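Local atomic coordinates of fatty acyl CoA synthetase FADD13 (FATTY-ACYL-CoA SYNTHETASE) (Mycobacterium tuberculosis, PDB entry 3R44), a protein that belongs to the ANL clan of AMP-binding enzymes, built from a large N-terminal domain followed by a smaller C-terminal domain. Residues Met15-Trp20 with His190-Val195; Ala88-Ala93 with Asp161-Glu166; Gly168-Leu173 with Leu372-Trp377; Phe174-Ser179 with Ala316-Cys321. One frame throughout, in Å; residues are numbered along the deposited sequence.

Interaction 1: residues Met15-Trp20 with His190-Val195; sequences MKNIGW and HTHESV. With HIS (histidine), chain B.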
loop_
_atom_site.group_PDB
_atom_site.type_symbol
_atom_site.label_atom_id
_atom_site.label_comp_id
_atom_site.label_asym_id
_atom_site.label_seq_id
_atom_site.Cartn_x
_atom_site.Cartn_y
_atom_site.Cartn_z
ATOM N N MET A 15 5.580 -18.729 19.663
ATOM C CA MET A 15 5.583 -17.456 20.367
ATOM C C MET A 15 5.795 -16.297 19.386
ATOM O O MET A 15 5.476 -15.154 19.693
ATOM C CB MET A 15 6.659 -17.430 21.475
ATOM C CG MET A 15 6.333 -18.230 22.758
ATOM S SD MET A 15 4.718 -17.836 23.443
ATOM C CE MET A 15 3.940 -19.334 22.925
ATOM N N LYS A 16 6.299 -16.601 18.178
ATOM C CA LYS A 16 6.508 -15.611 17.137
ATOM C C LYS A 16 5.561 -15.877 15.958
ATOM O O LYS A 16 5.937 -15.721 14.800
ATOM C CB LYS A 16 7.967 -15.679 16.695
ATOM C CG LYS A 16 8.919 -15.214 17.779
ATOM C CD LYS A 16 10.383 -15.435 17.320
ATOM C CE LYS A 16 11.352 -15.332 18.481
ATOM N NZ LYS A 16 11.187 -14.089 19.227
ATOM N N ASN A 17 4.349 -16.327 16.272
ATOM C CA ASN A 17 3.370 -16.609 15.243
ATOM C C ASN A 17 2.217 -15.592 15.318
ATOM O O ASN A 17 1.590 -15.406 16.374
ATOM C CB ASN A 17 2.878 -18.057 15.412
ATOM C CG ASN A 17 1.887 -18.444 14.386
ATOM O OD1 ASN A 17 0.776 -17.931 14.353
ATOM N ND2 ASN A 17 2.270 -19.366 13.529
ATOM N N ILE A 18 1.901 -14.966 14.192
ATOM C CA ILE A 18 0.913 -13.906 14.142
ATOM C C ILE A 18 -0.471 -14.440 14.507
ATOM O O ILE A 18 -1.271 -13.731 15.125
ATOM C CB ILE A 18 0.890 -13.277 12.689
ATOM C CG1 ILE A 18 2.184 -12.481 12.467
ATOM C CG2 ILE A 18 -0.338 -12.440 12.483
ATOM C CD1 ILE A 18 2.317 -11.222 13.336
ATOM N N GLY A 19 -0.762 -15.695 14.127
ATOM C CA GLY A 19 -1.993 -16.353 14.513
ATOM C C GLY A 19 -2.074 -16.629 16.015
ATOM O O GLY A 19 -3.139 -16.492 16.631
ATOM N N TRP A 20 -0.944 -16.913 16.646
ATOM C CA TRP A 20 -0.895 -17.115 18.106
ATOM C C TRP A 20 -1.058 -15.792 18.798
ATOM O O TRP A 20 -1.699 -15.670 19.878
ATOM C CB TRP A 20 0.437 -17.798 18.547
ATOM C CG TRP A 20 0.333 -18.388 19.881
ATOM C CD1 TRP A 20 0.947 -17.981 21.014
ATOM C CD2 TRP A 20 -0.465 -19.527 20.233
ATOM N NE1 TRP A 20 0.571 -18.776 22.064
ATOM C CE2 TRP A 20 -0.292 -19.742 21.610
ATOM C CE3 TRP A 20 -1.308 -20.386 19.509
ATOM C CZ2 TRP A 20 -0.918 -20.808 22.286
ATOM C CZ3 TRP A 20 -1.934 -21.458 20.187
ATOM C CH2 TRP A 20 -1.722 -21.657 21.551
ATOM N N HIS A 190 6.519 -11.783 2.733
ATOM C CA HIS A 190 6.634 -11.376 4.141
ATOM C C HIS A 190 6.484 -12.568 5.087
ATOM O O HIS A 190 5.905 -13.575 4.749
ATOM C CB HIS A 190 5.659 -10.238 4.482
ATOM C CG HIS A 190 6.114 -8.903 3.973
ATOM N ND1 HIS A 190 7.145 -8.199 4.563
ATOM C CD2 HIS A 190 5.769 -8.202 2.859
ATOM C CE1 HIS A 190 7.399 -7.124 3.847
ATOM N NE2 HIS A 190 6.571 -7.093 2.813
ATOM N N THR A 191 6.998 -12.396 6.287
ATOM C CA THR A 191 7.078 -13.432 7.285
ATOM C C THR A 191 6.316 -12.972 8.547
ATOM O O THR A 191 5.764 -11.836 8.618
ATOM C CB THR A 191 8.531 -13.679 7.674
ATOM O OG1 THR A 191 9.071 -12.444 8.210
ATOM C CG2 THR A 191 9.353 -14.241 6.446
ATOM N N HIS A 192 6.176 -13.897 9.502
ATOM C CA HIS A 192 5.536 -13.570 10.761
ATOM C C HIS A 192 6.375 -12.430 11.397
ATOM O O HIS A 192 5.836 -11.487 11.956
ATOM C CB HIS A 192 5.449 -14.758 11.717
ATOM C CG HIS A 192 4.514 -15.839 11.261
ATOM N ND1 HIS A 192 3.256 -16.032 11.801
ATOM C CD2 HIS A 192 4.598 -16.679 10.205
ATOM C CE1 HIS A 192 2.644 -17.006 11.145
ATOM N NE2 HIS A 192 3.453 -17.449 10.197
ATOM N N GLU A 193 7.686 -12.523 11.303
ATOM C CA GLU A 193 8.570 -11.515 11.870
ATOM C C GLU A 193 8.398 -10.160 11.219
ATOM O O GLU A 193 8.358 -9.168 11.925
ATOM C CB GLU A 193 10.043 -11.941 11.765
ATOM C CG GLU A 193 11.062 -10.830 12.055
ATOM C CD GLU A 193 12.517 -11.346 11.988
ATOM O OE1 GLU A 193 13.022 -11.544 10.867
ATOM O OE2 GLU A 193 13.141 -11.605 13.036
ATOM N N SER A 194 8.349 -10.104 9.880
ATOM C CA SER A 194 8.229 -8.788 9.221
ATOM C C SER A 194 6.903 -8.111 9.472
ATOM O O SER A 194 6.814 -6.928 9.670
ATOM C CB SER A 194 8.690 -8.879 7.729
ATOM O OG SER A 194 7.823 -9.692 6.925
ATOM N N VAL A 195 5.845 -8.901 9.497
ATOM C CA VAL A 195 4.521 -8.443 9.735
ATOM C C VAL A 195 4.409 -7.927 11.175
ATOM O O VAL A 195 3.850 -6.852 11.448
ATOM C CB VAL A 195 3.542 -9.669 9.466
ATOM C CG1 VAL A 195 2.219 -9.512 10.065
ATOM C CG2 VAL A 195 3.452 -9.915 7.958
HETATM N N HIS B . 10.206 -10.920 17.760
HETATM C CA HIS B . 9.171 -11.836 17.224
HETATM C C HIS B . 9.150 -11.776 15.712
HETATM O O HIS B . 9.335 -12.741 14.965
HETATM C CB HIS B . 7.806 -11.454 17.834
HETATM C CG HIS B . 6.615 -11.953 17.084
HETATM N ND1 HIS B . 5.384 -12.110 17.700
HETATM C CD2 HIS B . 6.444 -12.329 15.784
HETATM C CE1 HIS B . 4.508 -12.550 16.804
HETATM N NE2 HIS B . 5.123 -12.679 15.636
HETATM O OXT HIS B . 8.933 -10.693 15.176
#
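Ile18 and His192, the first residues of two helices, face each other with their CA atoms 5.7 Å apart, so the contact joins one helix start to another. The amide of Ile18 uses its N-H, which the first turn of a helix leaves without a backbone acceptor, to bond His192 ND1 at 2.9 Å. The bond is nearly straight at 171° and enters at the ring edge, in the imidazole plane. A histidine suits this place because its flat ring offers a nitrogen acceptor at the rim. Its CG lies beside the backbone N (chi1 -68°), which swings the ring across to the other segment, and Lys16 O rests against His192 CB. Asn17 runs alongside the ring, its amide plane tilted 44° to it, with ND2 3.4 Å from His192 CE1. As N-cap, Asn17 accepts from Trp20 N through OD1 (3.0 Å) and weakly from Gly19 N, while ND2 donates to the backbone oxygens of Cys167 and Ala89. Beyond the ring, Ile18 CD1 meets Val195 CG1 at 3.7 Å, an apolar touch between two branched side chains. The second helix has a capping box of its own, Thr191 with Ser194. The bound histidine sits beside the contact: Lys16 CG passes 3.4 Å from its CA, and Glu193 CB approaches its O at the same distance. Ile18 and Val195 pack on Leu173 of strand 172-178 and on Ile230 of helix 223-235, with Tyr86 of helix 79-91 also against Ile18, so helices 18-28 and 192-205 meet beside that strand.

Interaction 2: residues Ala88-Ala93 with Asp161-Glu166; sequences AAKLGA and DEPAVE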
loop_
_atom_site.group_PDB
_atom_site.type_symbol
_atom_site.label_atom_id
_atom_site.label_comp_id
_atom_site.label_asym_id
_atom_site.label_seq_id
_atom_site.Cartn_x
_atom_site.Cartn_y
_atom_site.Cartn_z
ATOM N N ALA A 88 -4.563 -19.294 8.251
ATOM C CA ALA A 88 -3.335 -19.692 7.537
ATOM C C ALA A 88 -2.063 -19.470 8.380
ATOM O O ALA A 88 -1.183 -20.362 8.404
ATOM C CB ALA A 88 -3.199 -18.938 6.176
ATOM N N ALA A 89 -1.981 -18.313 9.045
ATOM C CA ALA A 89 -0.860 -17.998 9.957
ATOM C C ALA A 89 -0.639 -19.097 11.027
ATOM O O ALA A 89 0.479 -19.572 11.246
ATOM C CB ALA A 89 -1.057 -16.603 10.604
ATOM N N LYS A 90 -1.719 -19.547 11.661
ATOM C CA LYS A 90 -1.638 -20.595 12.677
ATOM C C LYS A 90 -1.107 -21.904 12.111
ATOM O O LYS A 90 -0.442 -22.646 12.826
ATOM C CB LYS A 90 -2.996 -20.854 13.312
ATOM C CG LYS A 90 -3.499 -19.646 14.156
ATOM C CD LYS A 90 -4.908 -19.996 14.684
ATOM C CE LYS A 90 -5.597 -18.796 15.297
ATOM N NZ LYS A 90 -5.496 -18.956 16.701
ATOM N N LEU A 91 -1.417 -22.191 10.847
ATOM C CA LEU A 91 -0.926 -23.399 10.152
ATOM C C LEU A 91 0.450 -23.322 9.528
ATOM O O LEU A 91 0.999 -24.363 9.093
ATOM C CB LEU A 91 -1.915 -23.776 9.026
ATOM C CG LEU A 91 -3.340 -24.133 9.429
ATOM C CD1 LEU A 91 -4.181 -24.353 8.183
ATOM C CD2 LEU A 91 -3.360 -25.389 10.279
ATOM N N GLY A 92 1.040 -22.140 9.466
ATOM C CA GLY A 92 2.326 -21.928 8.798
ATOM C C GLY A 92 2.153 -21.856 7.281
ATOM O O GLY A 92 3.120 -21.936 6.516
ATOM N N ALA A 93 0.910 -21.707 6.859
ATOM C CA ALA A 93 0.555 -21.436 5.470
ATOM C C ALA A 93 0.779 -19.983 5.048
ATOM O O ALA A 93 0.973 -19.075 5.863
ATOM C CB ALA A 93 -0.945 -21.929 5.127
ATOM N N ASP A 161 -10.989 -25.818 17.006
ATOM C CA ASP A 161 -9.815 -26.330 17.729
ATOM C C ASP A 161 -8.646 -25.409 17.474
ATOM O O ASP A 161 -8.379 -25.062 16.347
ATOM C CB ASP A 161 -9.388 -27.713 17.183
ATOM C CG ASP A 161 -10.451 -28.826 17.374
ATOM O OD1 ASP A 161 -11.178 -28.787 18.395
ATOM O OD2 ASP A 161 -10.522 -29.772 16.510
ATOM N N GLU A 162 -7.882 -25.076 18.490
ATOM C CA GLU A 162 -6.667 -24.348 18.245
ATOM C C GLU A 162 -5.634 -25.308 17.588
ATOM O O GLU A 162 -5.338 -26.352 18.172
ATOM C CB GLU A 162 -6.206 -23.803 19.598
ATOM C CG GLU A 162 -5.155 -22.781 19.560
ATOM C CD GLU A 162 -5.614 -21.470 19.019
ATOM O OE1 GLU A 162 -4.841 -21.008 18.154
ATOM O OE2 GLU A 162 -6.699 -20.888 19.458
ATOM N N PRO A 163 -5.139 -25.016 16.372
ATOM C CA PRO A 163 -4.126 -25.925 15.810
ATOM C C PRO A 163 -2.817 -25.974 16.606
ATOM O O PRO A 163 -2.456 -25.013 17.275
ATOM C CB PRO A 163 -3.820 -25.316 14.426
ATOM C CG PRO A 163 -4.979 -24.348 14.174
ATOM C CD PRO A 163 -5.370 -23.855 15.501
ATOM N N ALA A 164 -2.097 -27.073 16.490
ATOM C CA ALA A 164 -0.740 -27.127 16.994
ATOM C C ALA A 164 0.008 -26.088 16.161
ATOM O O ALA A 164 0.125 -26.212 14.939
ATOM C CB ALA A 164 -0.146 -28.540 16.806
ATOM N N VAL A 165 0.440 -25.008 16.778
ATOM C CA VAL A 165 1.116 -23.972 16.014
ATOM C C VAL A 165 2.591 -24.158 16.318
ATOM O O VAL A 165 2.995 -24.104 17.498
ATOM C CB VAL A 165 0.631 -22.552 16.418
ATOM C CG1 VAL A 165 1.418 -21.476 15.696
ATOM C CG2 VAL A 165 -0.831 -22.384 16.147
ATOM N N GLU A 166 3.389 -24.479 15.314
ATOM C CA GLU A 166 4.837 -24.781 15.549
ATOM C C GLU A 166 5.713 -24.124 14.479
ATOM O O GLU A 166 6.746 -24.658 14.054
ATOM C CB GLU A 166 5.079 -26.276 15.605
ATOM C CG GLU A 166 4.737 -27.047 14.318
ATOM C CD GLU A 166 4.334 -28.503 14.578
ATOM O OE1 GLU A 166 3.611 -28.784 15.578
ATOM O OE2 GLU A 166 4.732 -29.356 13.752
#
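Two bends bring the charges of Lys90 and Glu162 together. The lysine chain leaves its helix with CG beside the backbone N, runs extended, and turns only at its last torsion (chi4 -103°). Glu162 has CG opposite its own N but folds at chi2 (70°), so that the glutamate side chain crosses the lysine at about a right angle. The result is a short salt bridge, Lys90 NZ to Glu162 OE1 at 2.6 Å, made on the syn lone pair, the side of the other oxygen. Both ends have further partners: Asn50 OD1 also receives from Lys90 NZ, while Glu162 OE2 takes bonds from Asn50 and Asn54, so this buried ammonium group has at least two firm acceptors, and its charge is probably well compensated. A long aliphatic chain suits the site, because its methylenes serve as an apolar surface before the charge is reached. Lys90 CD lies 4.0 Å from Pro163 CD, and Lys90 CB lies 3.9 Å from Val165 CG2. The same methyl approaches Lys90 O at 3.4 Å. Leu91 CD2 reaches Pro163 CB at 4.2 Å, adding a second apolar touch to the rigid proline ring. The contact thus ties the C-terminal turn of helix 79-91 to the loop between helix 148-157 and strand 172-178. The helix ends in a Schellman motif: Ala93 N returns to Ala88 O (2.9 Å) and Gly92 N to Ala89 O, while Gly92 takes a positive phi (78°) that a residue with a side chain adopts less readily.

Interaction 3: residues Gly168-Leu173 with Leu372-Trp377; sequences GGDDNL and LLKEYW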
loop_
_atom_site.group_PDB
_atom_site.type_symbol
_atom_site.label_atom_id
_atom_site.label_comp_id
_atom_site.label_asym_id
_atom_site.label_seq_id
_atom_site.Cartn_x
_atom_site.Cartn_y
_atom_site.Cartn_z
ATOM N N GLY A 168 6.641 -19.932 12.831
ATOM C CA GLY A 168 6.575 -18.507 13.052
ATOM C C GLY A 168 7.908 -17.878 12.781
ATOM O O GLY A 168 8.712 -18.427 12.066
ATOM N N GLY A 169 8.147 -16.706 13.323
ATOM C CA GLY A 169 9.427 -16.044 13.097
ATOM C C GLY A 169 9.660 -15.733 11.631
ATOM O O GLY A 169 8.837 -15.103 10.975
ATOM N N ASP A 170 10.770 -16.230 11.126
ATOM C CA ASP A 170 11.168 -16.046 9.757
ATOM C C ASP A 170 10.423 -16.968 8.781
ATOM O O ASP A 170 10.699 -16.942 7.600
ATOM C CB ASP A 170 12.682 -16.329 9.663
ATOM C CG ASP A 170 13.242 -16.030 8.309
ATOM O OD1 ASP A 170 12.907 -14.948 7.773
ATOM O OD2 ASP A 170 14.035 -16.865 7.777
ATOM N N ASP A 171 9.491 -17.793 9.246
ATOM C CA ASP A 171 8.637 -18.521 8.335
ATOM C C ASP A 171 7.769 -17.599 7.444
ATOM O O ASP A 171 7.207 -16.603 7.911
ATOM C CB ASP A 171 7.758 -19.515 9.097
ATOM C CG ASP A 171 8.572 -20.644 9.712
ATOM O OD1 ASP A 171 9.694 -20.907 9.218
ATOM O OD2 ASP A 171 8.071 -21.247 10.666
ATOM N N ASN A 172 7.652 -17.958 6.167
ATOM C CA ASN A 172 6.798 -17.214 5.270
ATOM C C ASN A 172 5.381 -17.148 5.748
ATOM O O ASN A 172 4.840 -18.150 6.247
ATOM C CB ASN A 172 6.735 -17.785 3.872
ATOM C CG ASN A 172 8.042 -17.809 3.195
ATOM O OD1 ASN A 172 8.950 -17.083 3.590
ATOM N ND2 ASN A 172 8.165 -18.669 2.164
ATOM N N LEU A 173 4.763 -15.994 5.525
ATOM C CA LEU A 173 3.396 -15.728 5.940
ATOM C C LEU A 173 2.509 -15.222 4.794
ATOM O O LEU A 173 1.328 -15.556 4.730
ATOM C CB LEU A 173 3.366 -14.687 7.089
ATOM C CG LEU A 173 1.987 -14.229 7.608
ATOM C CD1 LEU A 173 1.071 -15.425 7.954
ATOM C CD2 LEU A 173 2.052 -13.265 8.791
ATOM N N LEU A 372 11.189 -5.412 6.453
ATOM C CA LEU A 372 11.471 -5.672 5.042
ATOM C C LEU A 372 11.142 -7.081 4.646
ATOM O O LEU A 372 11.257 -8.043 5.412
ATOM C CB LEU A 372 12.932 -5.380 4.705
ATOM C CG LEU A 372 13.281 -3.908 4.797
ATOM C CD1 LEU A 372 14.802 -3.742 4.672
ATOM C CD2 LEU A 372 12.558 -3.073 3.759
ATOM N N LEU A 373 10.781 -7.206 3.392
ATOM C CA LEU A 373 10.573 -8.504 2.777
ATOM C C LEU A 373 11.741 -9.450 2.983
ATOM O O LEU A 373 12.929 -9.047 3.069
ATOM C CB LEU A 373 10.278 -8.362 1.251
ATOM C CG LEU A 373 11.514 -8.213 0.335
ATOM C CD1 LEU A 373 11.098 -8.244 -1.118
ATOM C CD2 LEU A 373 12.371 -6.913 0.601
ATOM N N LYS A 374 11.410 -10.711 3.049
ATOM C CA LYS A 374 12.417 -11.753 3.077
ATOM C C LYS A 374 13.101 -11.889 1.713
ATOM O O LYS A 374 14.340 -12.048 1.614
ATOM C CB LYS A 374 11.797 -13.099 3.464
ATOM C CG LYS A 374 12.785 -14.268 3.290
ATOM C CD LYS A 374 12.113 -15.645 3.366
ATOM C CE LYS A 374 11.871 -16.064 4.764
ATOM N NZ LYS A 374 11.407 -17.500 4.840
ATOM N N GLU A 375 12.291 -11.871 0.668
ATOM C CA GLU A 375 12.776 -12.081 -0.684
ATOM C C GLU A 375 11.641 -11.772 -1.662
ATOM O O GLU A 375 10.478 -11.682 -1.259
ATOM C CB GLU A 375 13.181 -13.531 -0.845
ATOM C CG GLU A 375 11.991 -14.486 -0.840
ATOM C CD GLU A 375 12.364 -15.944 -0.581
ATOM O OE1 GLU A 375 13.461 -16.223 -0.066
ATOM O OE2 GLU A 375 11.504 -16.805 -0.876
ATOM N N TYR A 376 11.979 -11.621 -2.931
ATOM C CA TYR A 376 10.969 -11.726 -3.972
ATOM C C TYR A 376 10.807 -13.198 -4.319
ATOM O O TYR A 376 11.793 -13.924 -4.454
ATOM C CB TYR A 376 11.394 -10.935 -5.199
ATOM C CG TYR A 376 11.463 -9.455 -5.041
ATOM C CD1 TYR A 376 10.296 -8.698 -4.839
ATOM C CD2 TYR A 376 12.702 -8.775 -5.125
ATOM C CE1 TYR A 376 10.365 -7.344 -4.719
ATOM C CE2 TYR A 376 12.763 -7.415 -5.019
ATOM C CZ TYR A 376 11.605 -6.711 -4.820
ATOM O OH TYR A 376 11.644 -5.359 -4.698
ATOM N N TRP A 377 9.560 -13.649 -4.389
ATOM C CA TRP A 377 9.263 -15.043 -4.520
ATOM C C TRP A 377 9.894 -15.676 -5.769
ATOM O O TRP A 377 9.658 -15.199 -6.879
ATOM C CB TRP A 377 7.746 -15.216 -4.546
ATOM C CG TRP A 377 7.268 -16.639 -4.686
ATOM C CD1 TRP A 377 6.681 -17.162 -5.770
ATOM C CD2 TRP A 377 7.244 -17.682 -3.687
ATOM N NE1 TRP A 377 6.361 -18.460 -5.568
ATOM C CE2 TRP A 377 6.652 -18.799 -4.278
ATOM C CE3 TRP A 377 7.663 -17.770 -2.363
ATOM C CZ2 TRP A 377 6.537 -20.033 -3.618
ATOM C CZ3 TRP A 377 7.516 -18.975 -1.684
ATOM C CH2 TRP A 377 6.950 -20.076 -2.290
HETATM O O HOH W 1 10.539 -18.921 0.734
#
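The ammonium group of Lys374 is held by two oxygens of the facing segment. Asp170 O receives it at 2.9 Å from Lys374 NZ, with the nitrogen nearly in line with the carbonyl (168°), whereas Asn172 OD1 takes it at 2.8 Å from above its carbonyl plane rather than on a lone pair. Lysine suits this surface position since its length lets one group reach both a turn and a strand. A bend at chi3 (-80°) turns the tip of its chain toward them. The carboxylate of Asp170 lies beside the chain, OD1 3.4 Å from Lys374 CE, and contributes a long ion pair to NZ, so it probably adds mainly electrostatic attraction. Asn172 uses its other end as well: ND2 donates to a water at 2.8 Å, and that water donates in turn to Glu375 OE2. The same ND2 sits at the edge of the Trp377 ring, 3.9 Å from CZ3, with amide and ring planes 73° apart. Farther out, Asp171 OD2 accepts from Gly168 N across the turn and also has a salt bridge to Lys67. Asp171 N bonds Gly168 O at 3.0 Å, closing a type II' beta turn in which Gly169 takes the positive phi usual for its second position. The turn leads into strand 172-178, an outer strand of a small antiparallel sheet whose opposite outer strand is 375-376.

Interaction 4: residues Phe174-Ser179 with Ala316-Cys321; sequences FIMYTS and ALTESC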
loop_
_atom_site.group_PDB
_atom_site.type_symbol
_atom_site.label_atom_id
_atom_site.label_comp_id
_atom_site.label_asym_id
_atom_site.label_seq_id
_atom_site.Cartn_x
_atom_site.Cartn_y
_atom_site.Cartn_z
ATOM N N PHE A 174 2.996 -14.301 3.991
ATOM C CA PHE A 174 2.186 -13.878 2.845
ATOM C C PHE A 174 3.034 -13.508 1.668
ATOM O O PHE A 174 4.231 -13.169 1.856
ATOM C CB PHE A 174 1.101 -12.856 3.207
ATOM C CG PHE A 174 1.592 -11.486 3.536
ATOM C CD1 PHE A 174 1.799 -10.564 2.521
ATOM C CD2 PHE A 174 1.746 -11.079 4.837
ATOM C CE1 PHE A 174 2.270 -9.241 2.792
ATOM C CE2 PHE A 174 2.176 -9.771 5.125
ATOM C CZ PHE A 174 2.421 -8.844 4.103
ATOM N N ILE A 175 2.417 -13.554 0.481
ATOM C CA ILE A 175 3.045 -13.036 -0.723
ATOM C C ILE A 175 2.103 -12.030 -1.333
ATOM O O ILE A 175 0.958 -12.342 -1.617
ATOM C CB ILE A 175 3.345 -14.120 -1.773
ATOM C CG1 ILE A 175 4.164 -15.282 -1.232
ATOM C CG2 ILE A 175 4.120 -13.521 -2.940
ATOM C CD1 ILE A 175 4.057 -16.576 -2.016
ATOM N N MET A 176 2.590 -10.821 -1.499
ATOM C CA MET A 176 1.825 -9.779 -2.099
ATOM C C MET A 176 2.492 -9.305 -3.374
ATOM O O MET A 176 3.707 -8.977 -3.413
ATOM C CB MET A 176 1.599 -8.620 -1.093
ATOM C CG MET A 176 0.695 -9.020 0.150
ATOM S SD MET A 176 -0.431 -7.690 0.663
ATOM C CE MET A 176 0.139 -6.445 -0.410
ATOM N N TYR A 177 1.725 -9.252 -4.448
ATOM C CA TYR A 177 2.321 -8.896 -5.767
ATOM C C TYR A 177 2.429 -7.366 -6.020
ATOM O O TYR A 177 1.521 -6.609 -5.706
ATOM C CB TYR A 177 1.610 -9.684 -6.898
ATOM C CG TYR A 177 2.154 -11.079 -6.919
ATOM C CD1 TYR A 177 1.787 -11.995 -5.928
ATOM C CD2 TYR A 177 3.095 -11.450 -7.846
ATOM C CE1 TYR A 177 2.302 -13.254 -5.895
ATOM C CE2 TYR A 177 3.615 -12.750 -7.847
ATOM C CZ TYR A 177 3.227 -13.637 -6.856
ATOM O OH TYR A 177 3.760 -14.890 -6.829
ATOM N N THR A 178 3.568 -6.914 -6.534
ATOM C CA THR A 178 3.780 -5.484 -6.833
ATOM C C THR A 178 4.394 -5.361 -8.240
ATOM O O THR A 178 5.213 -6.219 -8.652
ATOM C CB THR A 178 4.712 -4.819 -5.770
ATOM O OG1 THR A 178 4.686 -3.380 -5.908
ATOM C CG2 THR A 178 6.140 -5.322 -5.913
ATOM N N SER A 179 4.025 -4.328 -8.996
ATOM C CA SER A 179 4.510 -4.247 -10.406
ATOM C C SER A 179 5.535 -3.131 -10.596
ATOM O O SER A 179 5.980 -2.545 -9.595
ATOM C CB SER A 179 3.349 -4.087 -11.369
ATOM O OG SER A 179 2.806 -2.779 -11.264
ATOM N N ALA A 316 5.495 4.234 2.478
ATOM C CA ALA A 316 5.760 2.785 2.655
ATOM C C ALA A 316 5.640 2.136 1.293
ATOM O O ALA A 316 5.142 2.783 0.358
ATOM C CB ALA A 316 4.752 2.197 3.621
ATOM N N LEU A 317 6.026 0.867 1.195
ATOM C CA LEU A 317 6.014 0.122 -0.049
ATOM C C LEU A 317 5.462 -1.211 0.328
ATOM O O LEU A 317 5.545 -1.593 1.483
ATOM C CB LEU A 317 7.432 -0.091 -0.577
ATOM C CG LEU A 317 8.291 1.089 -0.974
ATOM C CD1 LEU A 317 9.482 0.528 -1.792
ATOM C CD2 LEU A 317 7.461 2.049 -1.824
ATOM N N THR A 318 5.034 -1.991 -0.634
ATOM C CA THR A 318 4.815 -3.415 -0.392
ATOM C C THR A 318 5.996 -4.139 0.267
ATOM O O THR A 318 5.797 -4.880 1.225
ATOM C CB THR A 318 4.340 -4.104 -1.696
ATOM O OG1 THR A 318 3.188 -3.377 -2.164
ATOM C CG2 THR A 318 3.945 -5.548 -1.451
ATOM N N GLU A 319 7.205 -3.859 -0.206
ATOM C CA GLU A 319 8.443 -4.457 0.298
ATOM C C GLU A 319 8.735 -4.116 1.756
ATOM O O GLU A 319 9.505 -4.805 2.402
ATOM C CB GLU A 319 9.609 -4.029 -0.580
ATOM C CG GLU A 319 9.589 -4.699 -1.957
ATOM C CD GLU A 319 8.933 -3.838 -3.054
ATOM O OE1 GLU A 319 7.962 -3.050 -2.761
ATOM O OE2 GLU A 319 9.333 -4.038 -4.240
ATOM N N SER A 320 8.170 -3.019 2.247
ATOM C CA SER A 320 8.343 -2.618 3.660
ATOM C C SER A 320 7.149 -2.917 4.544
ATOM O O SER A 320 7.043 -2.436 5.669
ATOM C CB SER A 320 8.732 -1.157 3.734
ATOM O OG SER A 320 7.626 -0.363 3.447
ATOM N N CYS A 321 6.255 -3.761 4.039
ATOM C CA CYS A 321 5.058 -4.208 4.754
ATOM C C CYS A 321 4.202 -3.086 5.238
ATOM O O CYS A 321 3.614 -3.181 6.329
ATOM C CB CYS A 321 5.415 -5.057 5.972
ATOM S SG CYS A 321 4.250 -6.333 6.355
HETATM O O HOH W 2 6.702 -1.696 -4.539
#
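Phe174 and Cys321 meet edge-on: the thiol SG lies 3.8 Å from Phe174 CZ and close to the ring plane, an in-plane sulfur-aromatic contact at the hydrogen-bearing rim. The ring reaches it because CG stands between the backbone N and carbonyl carbon (chi1 72°), a more confined rotamer that sends the side chain over toward the loop. Phenylalanine fits here as a broad, flat apolar group that also meets the imidazole of His190. Met176 follows two residues along the strand, its flexible thioether folded twice, with chi3 almost eclipsed (-6°). That curl brings CE back within 4.0 Å of Thr318 CG2, which lies 3.9 Å from Met176 CB. Thr318 therefore presents its methyl to methionine, while Thr318 OG1 stands 4.0 Å from Thr178 OG1, the two threonine side chains running antiparallel, one alongside the other. In Thr178, OG1 points opposite the backbone N (chi1 -168°) and meets a water at 3.0 Å; that water donates to Glu319 OE1 at 2.6 Å. Glu319 bends at chi2, and its other oxygen, OE2, accepts from Tyr376 OH while lying 3.8 Å from Thr178 CG2. Strand 172-178 runs beside 186-191, whose Val188 touches Thr178, Thr318 and Glu319. Helix 192-205 packs on Phe174 and Cys321 through Val195, and helix 223-235 meets Phe174 and Met176, so the loop between strands 310-316 and 324-327 settles against the small sheet.

In the fold
Three of the four contacts gather on strands 172-178, 186-191 and 375-376. Interactions 1 and 3 have centres about 9 Å apart and are tied by Gly169 N to Lys16 O (2.8 Å) and Leu173 N to His190 O (2.8 Å). Interactions 3 and 4 share strand 172-178 and have centres about 11 Å apart. His190 NE2 bonds Thr318 O at 2.8 Å, linking 1 with 4. Interaction 2 stands to the outer side, its centre about 11 Å from that of interaction 1 and about 23 Å from that of interaction 4; His192 CE1 packs on Ala89 O (3.4 Å) where it meets 1. The bound histidine is lined by interaction 1, with Gly169 of interaction 3 also touching it; Cys321's side chain is about 11 Å from it.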